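Local coordinates for sugar ABC transporter, sugar-binding protein (Streptococcus pneumoniae, PDB 2HEU) that probably captures sugars outside the cell and delivers them to a membrane-bound ABC transporter, as other extracellular solute-binding proteins do, at residues P212-K215 with D216-V220; G179-Q182 with L183-A186; E235-G238 with Y239-I243; F372-L375 with T376-V380; Q80-E83 with L84-W87. One frame throughout, in Å; residues are numbered along the deposited sequence.

Contact 1: residues P212-K215 with D216-V220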
# COMPACT_ATOMS: atom_id res chain seq x y z
N PRO A 212 26.31 -10.04 -0.30
CA PRO A 212 25.80 -9.81 1.06
C PRO A 212 24.34 -9.45 1.13
O PRO A 212 23.61 -9.89 2.03
CB PRO A 212 26.72 -8.74 1.58
CG PRO A 212 28.02 -9.04 0.91
CD PRO A 212 27.63 -9.40 -0.46
N ILE A 213 23.87 -8.64 0.19
CA ILE A 213 22.47 -8.20 0.19
C ILE A 213 21.57 -9.41 -0.03
O ILE A 213 20.51 -9.54 0.60
CB ILE A 213 22.19 -7.08 -0.84
CG1 ILE A 213 22.86 -5.79 -0.37
CG2 ILE A 213 20.73 -6.91 -1.09
CD1 ILE A 213 23.07 -4.73 -1.44
N MET A 214 21.94 -10.28 -0.96
CA MET A 214 21.14 -11.48 -1.24
C MET A 214 21.17 -12.38 -0.04
O MET A 214 20.13 -12.96 0.34
CB MET A 214 21.69 -12.18 -2.46
CG MET A 214 20.82 -12.91 -3.24
SD MET A 214 19.26 -12.13 -3.76
CE MET A 214 18.18 -13.33 -3.05
N LYS A 215 22.31 -12.56 0.67
CA LYS A 215 22.38 -13.36 1.86
C LYS A 215 21.41 -12.83 2.91
O LYS A 215 20.71 -13.60 3.60
CB LYS A 215 23.80 -13.40 2.41
CG LYS A 215 24.75 -14.20 1.53
CD LYS A 215 26.20 -14.10 2.11
CE LYS A 215 27.21 -14.85 1.23
NZ LYS A 215 26.99 -16.24 1.22
N ASP A 216 21.37 -11.52 3.07
CA ASP A 216 20.46 -10.91 4.06
C ASP A 216 19.00 -11.09 3.64
O ASP A 216 18.15 -11.37 4.48
CB ASP A 216 20.78 -9.46 4.28
CG ASP A 216 22.04 -9.21 5.19
OD1 ASP A 216 22.44 -10.14 5.89
OD2 ASP A 216 22.52 -8.08 5.22
N ASP A 217 18.70 -10.88 2.35
CA ASP A 217 17.33 -11.13 1.89
C ASP A 217 16.92 -12.57 2.19
O ASP A 217 15.80 -12.81 2.63
CB ASP A 217 17.26 -10.86 0.39
CG ASP A 217 15.91 -11.23 -0.18
OD1 ASP A 217 14.97 -10.40 0.18
OD2 ASP A 217 15.74 -12.22 -0.87
N ILE A 218 17.79 -13.55 1.92
CA ILE A 218 17.51 -14.93 2.19
C ILE A 218 17.31 -15.17 3.66
O ILE A 218 16.42 -15.91 4.06
CB ILE A 218 18.62 -15.78 1.56
CG1 ILE A 218 18.47 -15.75 0.03
CG2 ILE A 218 18.58 -17.20 2.12
CD1 ILE A 218 19.68 -16.27 -0.73
N LYS A 219 18.12 -14.53 4.52
CA LYS A 219 17.94 -14.63 5.95
C LYS A 219 16.53 -14.20 6.35
O LYS A 219 15.83 -14.89 7.11
CB LYS A 219 18.98 -13.79 6.68
CG LYS A 219 18.85 -13.72 8.17
CD LYS A 219 19.86 -12.78 8.78
CE LYS A 219 19.74 -12.50 10.25
NZ LYS A 219 19.99 -13.67 11.07
N VAL A 220 16.08 -13.07 5.85
CA VAL A 220 14.74 -12.56 6.20
C VAL A 220 13.65 -13.51 5.65
O VAL A 220 12.68 -13.86 6.34
CB VAL A 220 14.56 -11.13 5.77
CG1 VAL A 220 13.14 -10.64 6.12
CG2 VAL A 220 15.59 -10.23 6.43
O HOH W 1 25.09 -10.61 4.33
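Ile218 leans back over the carbonyl of Met214, one helical turn earlier, and can be followed outward atom by atom. Its CB lies 3.4 Å from Met214 O, already within reach of the oxygen that accepts the hydrogen bond of Ile218 N. CG1, set beside the backbone N by chi1 of -71°, closes on the same oxygen and meets Met214 CE at 3.9 Å. CD1 goes on over Met214 O at 3.5 Å, while the other branch, CG2, turns toward Tyr379 of helix 370-382. Met214 comes to this meeting bent at chi2 and chi3, so that its methyl rather than its sulfur touches. The same CE also lies 3.5 Å from Asp217 OD2, the two side chains running alongside each other in one direction. Asp217 is buried, its OD1 beside the side-chain amide of Asn181, and packs further on Ala184 and Phe185 of helix 178-189. At the exposed first turn a water donates to Pro212 O and, weakly, to Asp216 OD1, bridging the two. Lys219 carries its charge to Glu153 and Asp150 of helix 149-161. The chemistry is thus divided around one helix: thioether and aliphatic groups fill the side facing helix 385-396, while the acidic partners of Lys219 on helix 149-161 and a bridging water serve the polar side.

Contact 2: residues G179-Q182 with L183-A186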
# COMPACT_ATOMS: atom_id res chain seq x y z
N GLY A 179 4.89 -7.43 -0.09
CA GLY A 179 5.43 -6.50 0.84
C GLY A 179 6.52 -7.06 1.71
O GLY A 179 7.48 -6.38 2.08
N TYR A 180 6.42 -8.35 2.08
CA TYR A 180 7.39 -8.99 2.95
C TYR A 180 8.78 -8.97 2.29
O TYR A 180 9.76 -8.57 2.90
CB TYR A 180 6.94 -10.39 3.29
CG TYR A 180 7.80 -11.06 4.33
CD1 TYR A 180 7.48 -11.07 5.67
CD2 TYR A 180 8.99 -11.68 3.99
CE1 TYR A 180 8.30 -11.63 6.62
CE2 TYR A 180 9.83 -12.25 4.91
CZ TYR A 180 9.49 -12.23 6.23
OH TYR A 180 10.28 -12.76 7.22
N ASN A 181 8.84 -9.44 1.06
CA ASN A 181 10.14 -9.52 0.39
C ASN A 181 10.64 -8.15 -0.02
O ASN A 181 11.85 -7.89 -0.01
CB ASN A 181 10.09 -10.51 -0.75
CG ASN A 181 11.50 -10.99 -1.18
OD1 ASN A 181 12.46 -10.84 -0.39
ND2 ASN A 181 11.57 -11.58 -2.34
N GLN A 182 9.75 -7.24 -0.40
CA GLN A 182 10.24 -5.86 -0.65
C GLN A 182 10.89 -5.30 0.59
O GLN A 182 11.92 -4.63 0.49
CB GLN A 182 9.10 -4.97 -1.15
CG GLN A 182 8.63 -5.36 -2.52
CD GLN A 182 7.76 -4.31 -3.18
OE1 GLN A 182 7.77 -3.14 -2.79
NE2 GLN A 182 7.03 -4.73 -4.18
N LEU A 183 10.33 -5.54 1.76
CA LEU A 183 10.87 -5.05 3.03
C LEU A 183 12.14 -5.82 3.44
O LEU A 183 13.03 -5.23 4.07
CB LEU A 183 9.84 -5.04 4.10
CG LEU A 183 8.77 -3.96 3.90
CD1 LEU A 183 7.55 -4.21 4.79
CD2 LEU A 183 9.33 -2.61 4.13
N ALA A 184 12.24 -7.10 3.07
CA ALA A 184 13.50 -7.82 3.24
C ALA A 184 14.60 -7.10 2.49
O ALA A 184 15.67 -6.79 3.03
CB ALA A 184 13.32 -9.26 2.75
N PHE A 185 14.37 -6.79 1.19
CA PHE A 185 15.39 -6.08 0.44
C PHE A 185 15.59 -4.68 0.96
O PHE A 185 16.75 -4.20 0.99
CB PHE A 185 15.06 -6.04 -1.05
CG PHE A 185 15.36 -7.32 -1.77
CD1 PHE A 185 14.37 -8.14 -2.29
CD2 PHE A 185 16.68 -7.72 -1.97
CE1 PHE A 185 14.67 -9.32 -2.96
CE2 PHE A 185 17.01 -8.89 -2.61
CZ PHE A 185 16.00 -9.69 -3.12
N ALA A 186 14.53 -3.94 1.34
CA ALA A 186 14.73 -2.57 1.80
C ALA A 186 15.52 -2.52 3.08
O ALA A 186 16.43 -1.72 3.22
CB ALA A 186 13.34 -1.90 1.94
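Asn181 holds its CG opposite the backbone N (chi1 -161°), whereas Phe185, one turn on, has its CG beside the backbone N (chi1 -78°), and this difference swings amide and ring toward one another. The two side chains meet at a slant, with their planes 35° apart, neither stacked flat nor perpendicular. The amide carbon, Asn181 CG, is 4.0 Å from Phe185 CE1, so the approach is made to the side of the ring carrying CD1 and CE1. Phe185 CD1 also comes within 3.4 Å of Asn181 O, the same carbonyl that accepts from Phe185 N. The ring carbon CD1 and the backbone N of Phe185 thus approach the same oxygen. Ala184 CB fills the place next to them, 3.4 Å from Asn181 O.

A second i to i+4 pair, Gly179 and Leu183, works differently, because side chain meets backbone. Leu183 CG lies 3.3 Å from Gly179 O, and Leu183 CD1 3.5 Å from it. Regular bonds such as Ala186 N to Gln182 O, 2.8 Å, continue the helix throughout. Every residue here is buried, so the polar ends need partners: Tyr180 OH donates to Val220 O, and the amide of Gln182 bonds with Leu362 N and Gln363. Helix 178-189 is accordingly enclosed, with helix 212-222 against Tyr180, Asn181, Ala184 and Phe185, helix 192-199 against the Phe185 ring, and Tyr129 of strand 129-134 against Tyr180 and Leu183.

Contact 3: residues E235-G238 with Y239-I243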
# COMPACT_ATOMS: atom_id res chain seq x y z
N GLU A 235 0.28 -24.74 1.80
CA GLU A 235 0.78 -24.67 0.43
C GLU A 235 -0.30 -24.27 -0.51
O GLU A 235 -0.05 -23.57 -1.49
CB GLU A 235 1.43 -26.00 0.02
CG GLU A 235 2.61 -26.46 0.82
CD GLU A 235 2.33 -27.28 2.08
OE1 GLU A 235 1.21 -27.30 2.59
OE2 GLU A 235 3.32 -27.96 2.54
N GLY A 236 -1.53 -24.74 -0.25
CA GLY A 236 -2.71 -24.48 -1.07
C GLY A 236 -3.67 -23.43 -0.48
O GLY A 236 -4.76 -23.22 -1.02
N ALA A 237 -3.24 -22.74 0.58
CA ALA A 237 -4.14 -21.82 1.27
C ALA A 237 -4.23 -20.50 0.54
O ALA A 237 -3.24 -19.95 0.03
CB ALA A 237 -3.63 -21.61 2.66
N GLY A 238 -5.44 -19.93 0.51
CA GLY A 238 -5.68 -18.64 -0.04
C GLY A 238 -5.72 -17.56 1.03
O GLY A 238 -5.70 -17.77 2.24
N TYR A 239 -5.83 -16.34 0.54
CA TYR A 239 -5.98 -15.14 1.41
C TYR A 239 -7.05 -15.35 2.42
O TYR A 239 -6.82 -15.10 3.63
CB TYR A 239 -6.22 -13.92 0.54
CG TYR A 239 -6.49 -12.65 1.26
CD1 TYR A 239 -5.50 -12.06 2.07
CD2 TYR A 239 -7.66 -12.05 1.18
CE1 TYR A 239 -5.75 -10.82 2.70
CE2 TYR A 239 -7.92 -10.82 1.80
CZ TYR A 239 -6.95 -10.23 2.55
OH TYR A 239 -7.15 -8.99 3.16
N THR A 240 -8.26 -15.72 2.02
CA THR A 240 -9.34 -15.81 3.01
C THR A 240 -9.05 -16.88 4.05
O THR A 240 -9.43 -16.76 5.20
CB THR A 240 -10.74 -16.08 2.37
OG1 THR A 240 -10.68 -17.27 1.57
CG2 THR A 240 -11.15 -14.84 1.58
N ASP A 241 -8.36 -17.94 3.64
CA ASP A 241 -8.01 -19.00 4.56
C ASP A 241 -7.11 -18.44 5.65
O ASP A 241 -7.26 -18.86 6.83
CB ASP A 241 -7.30 -20.14 3.86
CG ASP A 241 -8.14 -20.87 2.81
OD1 ASP A 241 -9.38 -20.90 2.91
OD2 ASP A 241 -7.49 -21.49 1.92
N VAL A 242 -6.10 -17.62 5.33
CA VAL A 242 -5.20 -17.08 6.38
C VAL A 242 -5.80 -15.94 7.16
O VAL A 242 -5.47 -15.79 8.34
CB VAL A 242 -3.78 -16.68 5.87
CG1 VAL A 242 -3.19 -17.94 5.17
CG2 VAL A 242 -3.81 -15.47 4.96
N ILE A 243 -6.68 -15.15 6.57
CA ILE A 243 -7.46 -14.19 7.35
C ILE A 243 -8.26 -14.97 8.41
O ILE A 243 -8.30 -14.58 9.59
CB ILE A 243 -8.39 -13.39 6.43
CG1 ILE A 243 -7.61 -12.49 5.50
CG2 ILE A 243 -9.47 -12.64 7.29
CD1 ILE A 243 -6.81 -11.42 6.13
O HOH W 2 -7.65 -22.92 -0.68
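The carboxylate of Asp241 receives Gly238 N from above its plane, 42° out of it, rather than at its edge. Even so the bond is short and straight, 2.9 Å from Gly238 N to Asp241 OD2 with an N-H...O angle of 170°. The other flat group, the Tyr239 ring, has Ile243 CG1 over one face, 3.7 Å above the plane and displaced toward the rim, and it also meets the ring of Trp175 at an inclination of about 50°. Gly238 is the N-cap of helix 239-247, and Asp241 is its third residue: this is one half of a capping box, the half in which the helix side chain reaches back to the N-cap amide. Asp241 OD2 further lies 3.4 Å from Ala237 CA, and a water donates both to it and to Gly236 O. Val242 N bonds to Gly238 O at 3.1 Å, closing the first turn. Gly238 has no side chain to cap with; Asp173, from the loop before helix 178-189, accepts from Tyr239 N. Two carboxylates thus gather at the amino end of this helix, where its dipole would probably favour their negative charge.

Contact 4: residues F372-L375 with T376-V380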
# COMPACT_ATOMS: atom_id res chain seq x y z
N PHE A 372 7.56 -11.30 -9.40
CA PHE A 372 8.23 -11.06 -8.13
C PHE A 372 7.45 -11.73 -7.02
O PHE A 372 8.01 -12.38 -6.10
CB PHE A 372 8.40 -9.56 -7.84
CG PHE A 372 9.17 -9.28 -6.62
CD1 PHE A 372 10.57 -9.28 -6.60
CD2 PHE A 372 8.53 -8.99 -5.41
CE1 PHE A 372 11.28 -9.00 -5.43
CE2 PHE A 372 9.23 -8.74 -4.24
CZ PHE A 372 10.61 -8.71 -4.27
N HIS A 373 6.10 -11.62 -7.04
CA HIS A 373 5.28 -12.36 -6.06
C HIS A 373 5.61 -13.83 -6.14
O HIS A 373 5.84 -14.53 -5.14
CB HIS A 373 3.78 -12.17 -6.33
CG HIS A 373 3.34 -10.75 -6.48
ND1 HIS A 373 2.09 -10.51 -6.96
CD2 HIS A 373 3.95 -9.57 -6.24
CE1 HIS A 373 1.96 -9.20 -7.01
NE2 HIS A 373 3.03 -8.58 -6.54
N THR A 374 5.61 -14.37 -7.37
CA THR A 374 5.78 -15.80 -7.59
C THR A 374 7.14 -16.27 -7.07
O THR A 374 7.23 -17.31 -6.44
CB THR A 374 5.60 -16.12 -9.07
OG1 THR A 374 4.28 -15.74 -9.44
CG2 THR A 374 5.92 -17.56 -9.42
N LEU A 375 8.23 -15.55 -7.42
CA LEU A 375 9.54 -16.03 -6.99
C LEU A 375 9.64 -16.00 -5.46
O LEU A 375 10.32 -16.85 -4.86
CB LEU A 375 10.66 -15.27 -7.66
CG LEU A 375 10.88 -13.79 -7.32
CD1 LEU A 375 11.72 -13.59 -6.05
CD2 LEU A 375 11.50 -13.03 -8.49
N THR A 376 8.95 -15.07 -4.82
CA THR A 376 8.97 -14.96 -3.39
C THR A 376 8.30 -16.17 -2.75
O THR A 376 8.87 -16.86 -1.88
CB THR A 376 8.27 -13.67 -2.93
OG1 THR A 376 9.00 -12.53 -3.46
CG2 THR A 376 8.22 -13.57 -1.41
N MET A 377 7.06 -16.47 -3.20
CA MET A 377 6.32 -17.58 -2.60
C MET A 377 7.00 -18.90 -2.99
O MET A 377 7.01 -19.85 -2.18
CB MET A 377 4.87 -17.54 -3.04
CG MET A 377 3.98 -18.56 -2.30
SD MET A 377 3.93 -18.33 -0.52
CE MET A 377 2.83 -16.93 -0.40
N ASN A 378 7.53 -19.00 -4.20
CA ASN A 378 8.18 -20.27 -4.59
C ASN A 378 9.38 -20.53 -3.74
O ASN A 378 9.70 -21.70 -3.48
CB ASN A 378 8.59 -20.23 -6.07
CG ASN A 378 7.45 -20.42 -7.01
OD1 ASN A 378 6.32 -20.61 -6.59
ND2 ASN A 378 7.66 -20.28 -8.32
N TYR A 379 10.08 -19.51 -3.26
CA TYR A 379 11.16 -19.73 -2.31
C TYR A 379 10.63 -20.25 -0.98
O TYR A 379 11.19 -21.17 -0.38
CB TYR A 379 12.01 -18.45 -2.10
CG TYR A 379 13.14 -18.72 -1.14
CD1 TYR A 379 14.24 -19.47 -1.55
CD2 TYR A 379 13.10 -18.31 0.16
CE1 TYR A 379 15.24 -19.83 -0.67
CE2 TYR A 379 14.10 -18.62 1.07
CZ TYR A 379 15.18 -19.42 0.64
OH TYR A 379 16.15 -19.81 1.50
N VAL A 380 9.55 -19.67 -0.47
CA VAL A 380 8.95 -20.21 0.77
C VAL A 380 8.60 -21.69 0.56
O VAL A 380 8.85 -22.50 1.45
CB VAL A 380 7.79 -19.37 1.23
CG1 VAL A 380 7.18 -19.96 2.53
CG2 VAL A 380 8.21 -17.93 1.45
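Thr376 bends back across the turn to Phe372, and its hydroxyl sits over one face of the phenyl ring, displaced toward the rim, with OG1 3.9 Å from Phe372 CE2. Its chi1 of -62° places OG1 beside the backbone N, from where it donates to Phe372 O at 2.8 Å. Thr376 N bonds to that oxygen too, at 3.1 Å, and the two donors approach from opposite faces of the carbonyl plane. One buried acceptor is thereby held twice by one residue, which should restrict rotation of the threonine.

Leu375, next to it, lies slantwise to Thr376. With chi1 at 68°, its CG stands between backbone N and carbonyl carbon, a tight place in a helix. CD1 consequently folds down to 3.4 Å from Thr376 N.

Thr374 and Asn378 are arranged otherwise: they run side by side in the same direction on the outer surface. Contact is made between the methyl Thr374 CG2 and the amide Asn378 ND2, 3.4 Å apart. Meanwhile Asn378 CB closes to 3.2 Å on Thr374 O, the acceptor of Asn378 N. Thr374 OG1 turns instead to Ala370 O, the same kind of threonine-to-helix-carbonyl bond that Thr376 makes.

Helix 370-382 lies amid three others. Phe372 packs on Asn178, Asn181 and Gln182 of helix 178-189. Leu375 and Tyr379 touch helix 385-396, and Thr376, Tyr379 and Val380 rest on Met221 of helix 212-222.

Contact 5: residues Q80-E83 with L84-W87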
# COMPACT_ATOMS: atom_id res chain seq x y z
N GLN A 80 1.56 5.58 -7.66
CA GLN A 80 2.72 4.75 -8.03
C GLN A 80 2.59 4.17 -9.38
O GLN A 80 3.57 3.58 -9.88
CB GLN A 80 2.96 3.64 -7.02
CG GLN A 80 2.03 2.49 -7.14
CD GLN A 80 0.80 2.67 -6.30
OE1 GLN A 80 0.27 3.83 -6.03
NE2 GLN A 80 0.36 1.62 -5.66
N SER A 81 1.41 4.22 -10.00
CA SER A 81 1.17 3.50 -11.24
C SER A 81 1.94 4.07 -12.39
O SER A 81 2.22 5.27 -12.48
CB SER A 81 -0.29 3.47 -11.58
OG SER A 81 -0.84 4.74 -11.90
N ILE A 82 2.25 3.21 -13.36
CA ILE A 82 2.91 3.65 -14.59
C ILE A 82 1.97 4.59 -15.33
O ILE A 82 2.43 5.53 -15.98
CB ILE A 82 3.30 2.41 -15.46
CG1 ILE A 82 4.24 1.47 -14.65
CG2 ILE A 82 3.98 2.87 -16.75
CD1 ILE A 82 5.42 2.17 -13.89
N GLU A 83 0.67 4.35 -15.26
CA GLU A 83 -0.27 5.24 -15.91
C GLU A 83 -0.18 6.65 -15.37
O GLU A 83 -0.22 7.59 -16.16
CB GLU A 83 -1.72 4.75 -15.85
CG GLU A 83 -1.94 3.54 -16.64
CD GLU A 83 -1.31 2.29 -16.11
OE1 GLU A 83 -1.07 2.14 -14.84
OE2 GLU A 83 -1.13 1.41 -17.01
N LEU A 84 -0.16 6.84 -14.06
CA LEU A 84 -0.04 8.17 -13.51
C LEU A 84 1.25 8.77 -14.08
O LEU A 84 1.25 9.92 -14.52
CB LEU A 84 -0.10 8.12 -12.00
CG LEU A 84 0.00 9.49 -11.28
CD1 LEU A 84 1.39 9.92 -11.14
CD2 LEU A 84 -0.86 10.64 -11.94
N GLN A 85 2.36 8.03 -14.03
CA GLN A 85 3.63 8.61 -14.48
C GLN A 85 3.58 9.06 -15.92
O GLN A 85 3.92 10.20 -16.28
CB GLN A 85 4.72 7.55 -14.35
CG GLN A 85 4.96 7.23 -12.90
CD GLN A 85 5.81 6.00 -12.72
OE1 GLN A 85 5.80 5.39 -11.65
NE2 GLN A 85 6.46 5.58 -13.75
N GLU A 86 3.13 8.17 -16.75
CA GLU A 86 3.16 8.41 -18.19
C GLU A 86 2.13 9.47 -18.60
O GLU A 86 2.40 10.31 -19.45
CB GLU A 86 3.05 7.16 -18.98
CG GLU A 86 4.28 6.24 -18.75
CD GLU A 86 5.60 6.88 -19.14
OE1 GLU A 86 5.66 7.53 -20.22
OE2 GLU A 86 6.54 6.87 -18.34
N TRP A 87 0.93 9.40 -18.02
CA TRP A 87 -0.10 10.35 -18.30
C TRP A 87 0.30 11.73 -17.85
O TRP A 87 0.02 12.73 -18.51
CB TRP A 87 -1.46 9.88 -17.79
CG TRP A 87 -2.00 8.70 -18.47
CD1 TRP A 87 -1.63 8.17 -19.73
CD2 TRP A 87 -3.00 7.82 -17.98
NE1 TRP A 87 -2.33 7.06 -19.98
CE2 TRP A 87 -3.20 6.83 -18.96
CE3 TRP A 87 -3.77 7.78 -16.84
CZ2 TRP A 87 -4.07 5.78 -18.81
CZ3 TRP A 87 -4.63 6.73 -16.71
CH2 TRP A 87 -4.80 5.78 -17.67
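Ser81 is the N-cap of helix 82-89 in a solute-binding protein fold, its OG accepting from Leu84 N at 3.1 Å with an N-H...O angle of 163°. The hydroxyl can do this because chi1, 67°, sets it between the backbone N and the carbonyl carbon, turned toward the amide of the helix's third residue. Ser81 OG also hydrogen-bonds to Tyr78 O, so the cap is tied to the chain just before it.

Packing is tight between Glu83 and Trp87, whose side chains run alongside each other. The indole presents a face, and the aliphatic part of the glutamate covers it. The chain bends at chi2 and leads the carboxylate away, its plane steeply turned against the ring, so the carbons do the touching; OE2 has a long, weak ion pair with Lys63. Trp87 itself is buried against Leu62, Lys63, Val66 and Leu67 of helix 58-67, which puts the indole between that helix and its own.

The other side is looser and more exposed. Ile82 and the exposed Glu86 lie side by side, touching at Ile82 CG2 and Glu86 CG, 3.9 Å apart. The glutamate's carboxylate makes a long, weak ion pair with Lys89. Gln85 stretches its chain back over the cap, its CG 3.4 Å from Ser81 O, and is present in two conformers. In contrast to those two positions stands the CH-pi contact of the buried side: Glu83 CB is 3.6 Å from the centroid of the six-membered ring of Trp87 and only 9° off its normal.

Overall arrangement
Contacts 1, 2 and 4 are turns of three helices that pack into one helical group. Contact 2 is central, its centre 11 Å from that of contact 1 and 12 Å from that of contact 4, and it touches both. Contacts 1 and 4, 15 Å apart by centres, meet where Ile218 touches Tyr379. Contact 3 stands beside the group, its nearest atoms about 6 Å from contact 4. Contact 5 lies apart from the group without touching it, its centre 23 Å from that of contact 2 and 31 Å from those of contacts 1 and 3. Binding proteins of this clan usually hold their solute between two lobes; the structure here is the apo form, without bound sugar.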